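Local coordinates for putative P450-like enzyme (Streptomyces himastatinicus ATCC 53653, PDB 5Z9J), which probably acts as a haem-binding cytochrome P450-type monooxygenase, using its haem iron to oxidise a substrate with molecular oxygen, at residues 257-262 and 328-333; 273-278 and 335-340. One frame throughout, in Å; residues are numbered along the deposited sequence.

In the fold
Following the chain from the N terminus, helix 257-265 comes first and helix 270-280 straight after it, the J and K helices of the P450 fold. The chain then runs through strands of the mixed sheet and helix 312-315 into the long loop before helix 350-367. That loop closes contact 1 by returning 328-333 to the first helix, then contact 2 by laying 335-340 on the second, so the two closures cross rather than nest. They also touch: E276 OE2 of contact 2 takes a salt bridge from R332 NE, 2.7 Å away, while F328 packs on L273. Contact 1 lies toward the periphery; contact 2 reaches the haem.

Contact 1 (257-262 and 328-333); sequences SDQDAR and FDAGRS
The meander of the P450 fold, the irregular run ahead of the haem-binding loop, turns here against the J helix, where Q259 and R262, one helical turn apart, grip D329 and A330. Q259 points at the loop but bends at its second torsion (chi2 -51°), which brings its amide up to the extended backbone at F328 and D329. Its CG sits at the edge of the F328 ring and 3.4 Å from F328 O, while OE1 receives the backbone N-H of A330 at 2.9 Å in a nearly straight bond (170°). The other end of the amide is steadied within the helix, NE2 giving to D258 OD2 at 2.6 Å, so the rotation of the amide is fixed from both ends.

D329 to R332 form a type I turn, and D329 OD1 adds an Asx turn by accepting from G331 N at 3.0 Å. R262 NH1 makes a salt bridge to the same oxygen, also 3.0 Å, approaching from the face of the carboxylate plane opposite to G331 N. Two donors thus hold OD1, and the guanidinium stands 59° from the carboxylate plane. NH1 also makes a weak bond to Q259 OE1. The F328 ring also meets Y280 edge-to-face and lies against F256, and the D329 N-H is taken by E276 of the neighbouring K helix.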
ATOM      1  N   SER A 257     -11.477 -16.035 -17.067  1.00 34.66           N
ATOM      2  CA  SER A 257     -12.029 -17.317 -16.648  1.00 36.12           C
ATOM      3  C   SER A 257     -11.073 -18.479 -16.915  1.00 39.14           C
ATOM      4  O   SER A 257     -11.142 -19.497 -16.218  1.00 41.01           O
ATOM      5  CB  SER A 257     -13.383 -17.582 -17.322  1.00 36.61           C
ATOM      6  OG  SER A 257     -13.242 -17.699 -18.731  1.00 37.86           O
ATOM      7  N   ASP A 258     -10.221 -18.350 -17.932  1.00 39.78           N
ATOM      8  CA  ASP A 258      -9.190 -19.352 -18.188  1.00 43.89           C
ATOM      9  C   ASP A 258      -8.226 -19.428 -17.004  1.00 38.09           C
ATOM     10  O   ASP A 258      -7.847 -20.508 -16.543  1.00 35.62           O
ATOM     11  CB  ASP A 258      -8.405 -19.062 -19.482  1.00 51.22           C
ATOM     12  CG  ASP A 258      -7.634 -17.720 -19.451  1.00 55.00           C
ATOM     13  OD1 ASP A 258      -8.202 -16.659 -19.111  1.00 55.67           O
ATOM     14  OD2 ASP A 258      -6.412 -17.730 -19.692  1.00 58.31           O
ATOM     15  N   GLN A 259      -7.819 -18.280 -16.508  1.00 37.67           N
ATOM     16  CA  GLN A 259      -6.914 -18.249 -15.366  1.00 34.21           C
ATOM     17  C   GLN A 259      -7.625 -18.702 -14.093  1.00 31.29           C
ATOM     18  O   GLN A 259      -7.054 -19.363 -13.228  1.00 29.55           O
ATOM     19  CB  GLN A 259      -6.365 -16.843 -15.170  1.00 30.81           C
ATOM     20  CG  GLN A 259      -5.557 -16.361 -16.321  1.00 32.83           C
ATOM     21  CD  GLN A 259      -4.479 -17.376 -16.706  1.00 37.51           C
ATOM     22  OE1 GLN A 259      -3.611 -17.710 -15.905  1.00 39.35           O
ATOM     23  NE2 GLN A 259      -4.546 -17.871 -17.924  1.00 39.38           N
ATOM     24  N   ASP A 260      -8.888 -18.343 -14.004  1.00 32.49           N
ATOM     25  CA  ASP A 260      -9.741 -18.775 -12.889  1.00 33.79           C
ATOM     26  C   ASP A 260      -9.832 -20.303 -12.831  1.00 33.33           C
ATOM     27  O   ASP A 260      -9.732 -20.910 -11.746  1.00 27.79           O
ATOM     28  CB  ASP A 260     -11.113 -18.128 -13.040  1.00 36.61           C
ATOM     29  CG  ASP A 260     -12.057 -18.461 -11.908  1.00 37.71           C
ATOM     30  OD1 ASP A 260     -11.783 -18.052 -10.767  1.00 37.84           O
ATOM     31  OD2 ASP A 260     -13.117 -19.056 -12.172  1.00 39.28           O
ATOM     32  N   ALA A 261     -10.016 -20.930 -14.004  1.00 32.26           N
ATOM     33  CA  ALA A 261     -10.111 -22.368 -14.075  1.00 30.58           C
ATOM     34  C   ALA A 261      -8.800 -22.991 -13.598  1.00 30.41           C
ATOM     35  O   ALA A 261      -8.811 -24.027 -12.939  1.00 30.54           O
ATOM     36  CB  ALA A 261     -10.453 -22.851 -15.520  1.00 38.33           C
ATOM     37  N   ARG A 262      -7.677 -22.411 -14.007  1.00 31.60           N
ATOM     38  CA  ARG A 262      -6.375 -22.956 -13.632  1.00 34.56           C
ATOM     39  C   ARG A 262      -6.226 -22.986 -12.132  1.00 35.06           C
ATOM     40  O   ARG A 262      -5.765 -23.977 -11.584  1.00 35.88           O
ATOM     41  CB  ARG A 262      -5.217 -22.141 -14.231  1.00 36.79           C
ATOM     42  CG  ARG A 262      -5.007 -22.300 -15.738  1.00 40.43           C
ATOM     43  CD  ARG A 262      -3.923 -21.307 -16.196  1.00 42.94           C
ATOM     44  NE  ARG A 262      -2.585 -21.633 -15.693  1.00 43.23           N
ATOM     45  CZ  ARG A 262      -1.510 -20.872 -15.876  1.00 41.30           C
ATOM     46  NH1 ARG A 262      -1.625 -19.685 -16.459  1.00 41.20           N
ATOM     47  NH2 ARG A 262      -0.335 -21.264 -15.401  1.00 40.36           N
ATOM     48  N   PHE A 328      -2.500 -11.566 -18.404  1.00 29.91           N
ATOM     49  CA  PHE A 328      -2.593 -11.986 -16.998  1.00 28.52           C
ATOM     50  C   PHE A 328      -2.276 -13.477 -16.876  1.00 32.65           C
ATOM     51  O   PHE A 328      -3.022 -14.316 -17.378  1.00 33.09           O
ATOM     52  CB  PHE A 328      -3.959 -11.724 -16.447  1.00 27.72           C
ATOM     53  CG  PHE A 328      -4.007 -11.836 -14.924  1.00 26.47           C
ATOM     54  CD1 PHE A 328      -3.852 -10.715 -14.154  1.00 25.55           C
ATOM     55  CD2 PHE A 328      -4.158 -13.059 -14.297  1.00 28.02           C
ATOM     56  CE1 PHE A 328      -3.886 -10.781 -12.735  1.00 24.14           C
ATOM     57  CE2 PHE A 328      -4.215 -13.135 -12.859  1.00 27.63           C
ATOM     58  CZ  PHE A 328      -4.044 -11.986 -12.114  1.00 23.99           C
ATOM     59  N   ASP A 329      -1.162 -13.812 -16.237  1.00 28.66           N
ATOM     60  CA  ASP A 329      -0.758 -15.227 -16.120  1.00 30.49           C
ATOM     61  C   ASP A 329      -0.712 -15.630 -14.662  1.00 30.08           C
ATOM     62  O   ASP A 329       0.260 -15.325 -13.993  1.00 29.01           O
ATOM     63  CB  ASP A 329       0.606 -15.416 -16.778  1.00 30.99           C
ATOM     64  CG  ASP A 329       1.059 -16.844 -16.809  1.00 33.03           C
ATOM     65  OD1 ASP A 329       0.576 -17.651 -15.997  1.00 32.94           O
ATOM     66  OD2 ASP A 329       1.886 -17.190 -17.695  1.00 33.73           O
ATOM     67  N   ALA A 330      -1.722 -16.370 -14.204  1.00 31.34           N
ATOM     68  CA  ALA A 330      -1.881 -16.671 -12.761  1.00 31.60           C
ATOM     69  C   ALA A 330      -0.693 -17.425 -12.203  1.00 33.95           C
ATOM     70  O   ALA A 330      -0.388 -17.323 -11.019  1.00 33.62           O
ATOM     71  CB  ALA A 330      -3.154 -17.468 -12.503  1.00 29.76           C
ATOM     72  N   GLY A 331       0.039 -18.100 -13.083  1.00 36.26           N
ATOM     73  CA  GLY A 331       1.178 -18.881 -12.644  1.00 37.23           C
ATOM     74  C   GLY A 331       2.483 -18.261 -13.076  1.00 37.66           C
ATOM     75  O   GLY A 331       3.504 -18.941 -13.125  1.00 39.40           O
ATOM     76  N   ARG A 332       2.438 -16.979 -13.422  1.00 36.23           N
ATOM     77  CA  ARG A 332       3.615 -16.332 -13.984  1.00 36.55           C
ATOM     78  C   ARG A 332       4.863 -16.494 -13.125  1.00 38.10           C
ATOM     79  O   ARG A 332       4.845 -16.199 -11.926  1.00 37.54           O
ATOM     80  CB  ARG A 332       3.372 -14.844 -14.206  1.00 34.00           C
ATOM     81  CG  ARG A 332       4.553 -14.208 -14.966  1.00 34.39           C
ATOM     82  CD  ARG A 332       4.377 -12.758 -15.180  1.00 29.16           C
ATOM     83  NE  ARG A 332       3.265 -12.422 -16.054  1.00 29.37           N
ATOM     84  CZ  ARG A 332       3.393 -12.228 -17.373  1.00 37.47           C
ATOM     85  NH1 ARG A 332       4.570 -12.443 -17.963  1.00 31.96           N
ATOM     86  NH2 ARG A 332       2.342 -11.881 -18.097  1.00 36.32           N
ATOM     87  N   SER A 333       5.938 -16.915 -13.770  1.00 41.20           N
ATOM     88  CA  SER A 333       7.261 -17.099 -13.172  1.00 44.42           C
ATOM     89  C   SER A 333       8.315 -17.009 -14.251  1.00 46.79           C
ATOM     90  O   SER A 333       8.134 -17.574 -15.314  1.00 49.55           O
ATOM     91  CB  SER A 333       7.406 -18.436 -12.458  1.00 46.31           C
ATOM     92  OG  SER A 333       8.671 -18.498 -11.810  1.00 47.57           O
TER

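Contact 2 (273-278 and 335-340); sequences LLEESM and NAHLGL. With HEM (protoporphyrin IX containing Fe), chain E.
M278 lays its CB over one face of the H337 imidazole, a CH-pi contact 4.1 Å from the ring centroid and displaced toward the rim. A bend at its third torsion (chi3 -75°) turns the methionine tip back, so that CE also comes near the ring while SD rests 3.9 Å from L340 CG. The edge of the imidazole is fixed by two bonds. NE2 donates to E275 OE1 at 2.7 Å, from above the carboxylate plane, and ND1 accepts the backbone N-H of G339, almost exactly in the ring plane. A water shared by E275 OE1 and N335 O ties this carboxylate to the loop a second time, and R354 holds its OE2; the arginine and the two donors on OE1 would probably favour the charged form of E275. N335 brings its ND2 to 3.4 Å from E275 O. Beyond the ring, L340 CD2 packs 3.6 Å from HEM C2B, and its backbone bonds with C347, the axial ligand of the iron. E276 pairs through OE1 with R279 NE, its ExxR partner, and through OE2 with R332 NE: the Glu-Arg-Arg triad of P450s, tying the K helix to the meander near the cysteine loop.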
ATOM      1  N   LEU A 273      -0.557 -16.319  -8.138  1.00 28.61           N
ATOM      2  CA  LEU A 273      -1.695 -15.504  -8.583  1.00 26.99           C
ATOM      3  C   LEU A 273      -1.689 -14.124  -7.927  1.00 24.76           C
ATOM      4  O   LEU A 273      -1.902 -13.086  -8.562  1.00 22.30           O
ATOM      5  CB  LEU A 273      -3.009 -16.254  -8.270  1.00 26.50           C
ATOM      6  CG  LEU A 273      -4.332 -15.492  -8.278  1.00 23.57           C
ATOM      7  CD1 LEU A 273      -4.707 -14.879  -9.641  1.00 23.27           C
ATOM      8  CD2 LEU A 273      -5.442 -16.391  -7.784  1.00 24.54           C
ATOM      9  N   LEU A 274      -1.464 -14.116  -6.625  1.00 24.99           N
ATOM     10  CA  LEU A 274      -1.372 -12.844  -5.906  1.00 23.49           C
ATOM     11  C   LEU A 274      -0.210 -11.954  -6.396  1.00 23.45           C
ATOM     12  O   LEU A 274      -0.357 -10.737  -6.560  1.00 20.89           O
ATOM     13  CB  LEU A 274      -1.189 -13.128  -4.431  1.00 20.67           C
ATOM     14  CG  LEU A 274      -2.444 -13.790  -3.855  1.00 23.69           C
ATOM     15  CD1 LEU A 274      -2.238 -14.283  -2.418  1.00 24.12           C
ATOM     16  CD2 LEU A 274      -3.436 -12.676  -3.885  1.00 20.02           C
ATOM     17  N   GLU A 275       0.933 -12.567  -6.642  1.00 23.55           N
ATOM     18  CA  GLU A 275       2.077 -11.797  -7.135  1.00 25.40           C
ATOM     19  C   GLU A 275       1.751 -11.212  -8.497  1.00 26.69           C
ATOM     20  O   GLU A 275       2.109 -10.079  -8.775  1.00 27.65           O
ATOM     21  CB  GLU A 275       3.326 -12.662  -7.256  1.00 25.78           C
ATOM     22  CG  GLU A 275       3.895 -13.243  -5.985  1.00 27.70           C
ATOM     23  CD  GLU A 275       4.294 -12.195  -4.974  1.00 32.14           C
ATOM     24  OE1 GLU A 275       5.026 -11.253  -5.353  1.00 36.07           O
ATOM     25  OE2 GLU A 275       3.863 -12.298  -3.804  1.00 30.34           O
ATOM     26  N   GLU A 276       1.059 -11.995  -9.330  1.00 27.83           N
ATOM     27  CA  GLU A 276       0.723 -11.533 -10.688  1.00 29.62           C
ATOM     28  C   GLU A 276      -0.376 -10.468 -10.611  1.00 27.76           C
ATOM     29  O   GLU A 276      -0.438  -9.568 -11.430  1.00 27.06           O
ATOM     30  CB  GLU A 276       0.308 -12.705 -11.585  1.00 30.84           C
ATOM     31  CG  GLU A 276      -0.218 -12.366 -12.967  1.00 30.58           C
ATOM     32  CD  GLU A 276       0.884 -11.881 -13.927  1.00 32.66           C
ATOM     33  OE1 GLU A 276       1.944 -11.373 -13.472  1.00 34.74           O
ATOM     34  OE2 GLU A 276       0.739 -12.162 -15.132  1.00 32.52           O
ATOM     35  N   SER A 277      -1.236 -10.584  -9.594  1.00 24.47           N
ATOM     36  CA  SER A 277      -2.240  -9.576  -9.351  1.00 23.35           C
ATOM     37  C   SER A 277      -1.529  -8.237  -9.071  1.00 21.32           C
ATOM     38  O   SER A 277      -2.004  -7.169  -9.443  1.00 21.28           O
ATOM     39  CB  SER A 277      -3.150  -9.966  -8.139  1.00 20.98           C
ATOM     40  OG  SER A 277      -4.293  -9.152  -8.163  1.00 26.35           O
ATOM     41  N   MET A 278      -0.461  -8.307  -8.278  1.00 21.10           N
ATOM     42  CA  MET A 278       0.357  -7.137  -7.943  1.00 20.89           C
ATOM     43  C   MET A 278       1.084  -6.589  -9.175  1.00 21.66           C
ATOM     44  O   MET A 278       1.176  -5.399  -9.397  1.00 21.64           O
ATOM     45  CB  MET A 278       1.330  -7.488  -6.813  1.00 20.68           C
ATOM     46  CG  MET A 278       0.585  -7.448  -5.394  1.00 27.94           C
ATOM     47  SD  MET A 278       1.794  -7.616  -4.071  1.00 31.71           S
ATOM     48  CE  MET A 278       2.140  -9.318  -4.194  1.00 21.33           C
ATOM     49  N   ASN A 335       8.597 -13.640 -11.581  1.00 36.71           N
ATOM     50  CA  ASN A 335       7.803 -12.430 -11.504  1.00 33.11           C
ATOM     51  C   ASN A 335       8.373 -11.449 -10.511  1.00 32.23           C
ATOM     52  O   ASN A 335       7.829 -11.269  -9.400  1.00 31.11           O
ATOM     53  CB  ASN A 335       6.357 -12.775 -11.128  1.00 33.29           C
ATOM     54  CG  ASN A 335       5.415 -11.601 -11.293  1.00 33.22           C
ATOM     55  OD1 ASN A 335       5.808 -10.526 -11.758  1.00 32.48           O
ATOM     56  ND2 ASN A 335       4.164 -11.799 -10.898  1.00 34.16           N
ATOM     57  N   ALA A 336       9.436 -10.773 -10.916  1.00 32.69           N
ATOM     58  CA  ALA A 336      10.143  -9.870 -10.024  1.00 31.20           C
ATOM     59  C   ALA A 336       9.552  -8.488 -10.165  1.00 32.02           C
ATOM     60  O   ALA A 336      10.238  -7.517 -10.482  1.00 34.85           O
ATOM     61  CB  ALA A 336      11.648  -9.889 -10.314  1.00 31.83           C
ATOM     62  N   HIS A 337       8.248  -8.398  -9.908  1.00 31.06           N
ATOM     63  CA  HIS A 337       7.512  -7.163 -10.093  1.00 27.85           C
ATOM     64  C   HIS A 337       7.952  -6.156  -9.034  1.00 28.91           C
ATOM     65  O   HIS A 337       8.653  -6.519  -8.070  1.00 31.44           O
ATOM     66  CB  HIS A 337       6.023  -7.431 -10.020  1.00 25.66           C
ATOM     67  CG  HIS A 337       5.583  -7.925  -8.665  1.00 26.39           C
ATOM     68  ND1 HIS A 337       5.484  -7.089  -7.582  1.00 26.21           N
ATOM     69  CD2 HIS A 337       5.273  -9.161  -8.210  1.00 25.28           C
ATOM     70  CE1 HIS A 337       5.090  -7.779  -6.522  1.00 24.82           C
ATOM     71  NE2 HIS A 337       4.957  -9.042  -6.880  1.00 27.28           N
ATOM     72  N   LEU A 338       7.552  -4.899  -9.212  1.00 26.72           N
ATOM     73  CA  LEU A 338       7.933  -3.829  -8.291  1.00 27.38           C
ATOM     74  C   LEU A 338       6.786  -3.418  -7.338  1.00 26.89           C
ATOM     75  O   LEU A 338       6.850  -2.372  -6.653  1.00 26.13           O
ATOM     76  CB  LEU A 338       8.404  -2.605  -9.091  1.00 30.12           C
ATOM     77  CG  LEU A 338       9.683  -2.815  -9.911  1.00 25.62           C
ATOM     78  CD1 LEU A 338      10.051  -1.535 -10.678  1.00 26.25           C
ATOM     79  CD2 LEU A 338      10.827  -3.237  -8.973  1.00 25.90           C
ATOM     80  N   GLY A 339       5.731  -4.229  -7.343  1.00 26.39           N
ATOM     81  CA  GLY A 339       4.542  -3.959  -6.560  1.00 26.00           C
ATOM     82  C   GLY A 339       4.775  -3.732  -5.084  1.00 25.10           C
ATOM     83  O   GLY A 339       3.952  -3.092  -4.419  1.00 25.13           O
ATOM     84  N   LEU A 340       5.869  -4.304  -4.587  1.00 25.97           N
ATOM     85  CA  LEU A 340       6.218  -4.263  -3.197  1.00 27.27           C
ATOM     86  C   LEU A 340       7.471  -3.426  -3.012  1.00 29.16           C
ATOM     87  O   LEU A 340       8.080  -3.398  -1.929  1.00 28.39           O
ATOM     88  CB  LEU A 340       6.429  -5.697  -2.674  1.00 26.55           C
ATOM     89  CG  LEU A 340       5.113  -6.455  -2.383  1.00 26.72           C
ATOM     90  CD1 LEU A 340       5.360  -7.948  -2.094  1.00 25.20           C
ATOM     91  CD2 LEU A 340       4.243  -5.840  -1.323  1.00 24.40           C
TER
HETATM   92  CHA HEM E 401       6.603  -0.348   1.896  1.00 22.04           C
HETATM   93  CHB HEM E 401       3.327  -1.921  -1.236  1.00 23.75           C
HETATM   94  CHC HEM E 401       1.054  -4.137   2.413  1.00 21.59           C
HETATM   95  CHD HEM E 401       3.730  -1.794   5.606  1.00 20.05           C
HETATM   96  C1A HEM E 401       5.978  -0.572   0.690  1.00 21.94           C
HETATM   97  C2A HEM E 401       6.398  -0.137  -0.645  1.00 24.23           C
HETATM   98  C3A HEM E 401       5.496  -0.591  -1.519  1.00 22.40           C
HETATM   99  C4A HEM E 401       4.464  -1.315  -0.760  1.00 23.31           C
HETATM  100  CMA HEM E 401       5.517  -0.368  -3.037  1.00 21.77           C
HETATM  101  CAA HEM E 401       7.657   0.683  -0.994  1.00 26.63           C
HETATM  102  CBA HEM E 401       7.455   2.174  -0.694  1.00 27.48           C
HETATM  103  CGA HEM E 401       8.567   3.038  -1.302  1.00 28.39           C
HETATM  104  O1A HEM E 401       8.475   4.291  -1.288  1.00 30.29           O
HETATM  105  O2A HEM E 401       9.587   2.518  -1.788  1.00 26.05           O
HETATM  106  C1B HEM E 401       2.469  -2.712  -0.525  1.00 24.78           C
HETATM  107  C2B HEM E 401       1.462  -3.557  -1.110  1.00 24.88           C
HETATM  108  C3B HEM E 401       0.834  -4.172  -0.101  1.00 23.64           C
HETATM  109  C4B HEM E 401       1.420  -3.706   1.146  1.00 22.66           C
HETATM  110  CMB HEM E 401       1.248  -3.659  -2.631  1.00 26.32           C
HETATM  111  CAB HEM E 401      -0.322  -5.178  -0.126  1.00 23.84           C
HETATM  112  CBB HEM E 401      -0.860  -5.659  -1.247  1.00 22.73           C
HETATM  113  C1C HEM E 401       1.585  -3.731   3.623  1.00 20.89           C
HETATM  114  C2C HEM E 401       1.168  -4.185   4.973  1.00 19.68           C
HETATM  115  C3C HEM E 401       1.927  -3.526   5.838  1.00 20.48           C
HETATM  116  C4C HEM E 401       2.788  -2.652   5.083  1.00 20.47           C
HETATM  117  CMC HEM E 401       0.088  -5.253   5.225  1.00 17.34           C
HETATM  118  CAC HEM E 401       1.985  -3.522   7.384  1.00 21.94           C
HETATM  119  CBC HEM E 401       1.250  -4.303   8.161  1.00 22.27           C
HETATM  120  C1D HEM E 401       4.707  -1.169   4.901  1.00 20.42           C
HETATM  121  C2D HEM E 401       5.694  -0.313   5.488  1.00 21.62           C
HETATM  122  C3D HEM E 401       6.590   0.109   4.337  1.00 22.13           C
HETATM  123  C4D HEM E 401       6.062  -0.514   3.158  1.00 21.84           C
HETATM  124  CMD HEM E 401       5.833   0.103   6.973  1.00 20.75           C
HETATM  125  CAD HEM E 401       7.771   1.081   4.432  1.00 23.93           C
HETATM  126  CBD HEM E 401       9.069   0.334   4.656  1.00 24.83           C
HETATM  127  CGD HEM E 401      10.211   1.326   4.530  1.00 25.86           C
HETATM  128  O1D HEM E 401      10.011   2.460   4.036  1.00 26.13           O
HETATM  129  O2D HEM E 401      11.356   0.963   4.907  1.00 26.76           O
HETATM  130  NA  HEM E 401       4.815  -1.277   0.550  1.00 23.92           N
HETATM  131  NB  HEM E 401       2.405  -2.811   0.861  1.00 24.40           N
HETATM  132  NC  HEM E 401       2.543  -2.799   3.775  1.00 22.44           N
HETATM  133  ND  HEM E 401       4.962  -1.301   3.523  1.00 24.53           N
HETATM  134 FE   HEM E 401       3.784  -2.146   2.218  1.00 58.43          FE
HETATM  135  O   HOH W   1       6.833 -12.516  -7.015  1.00 44.89           O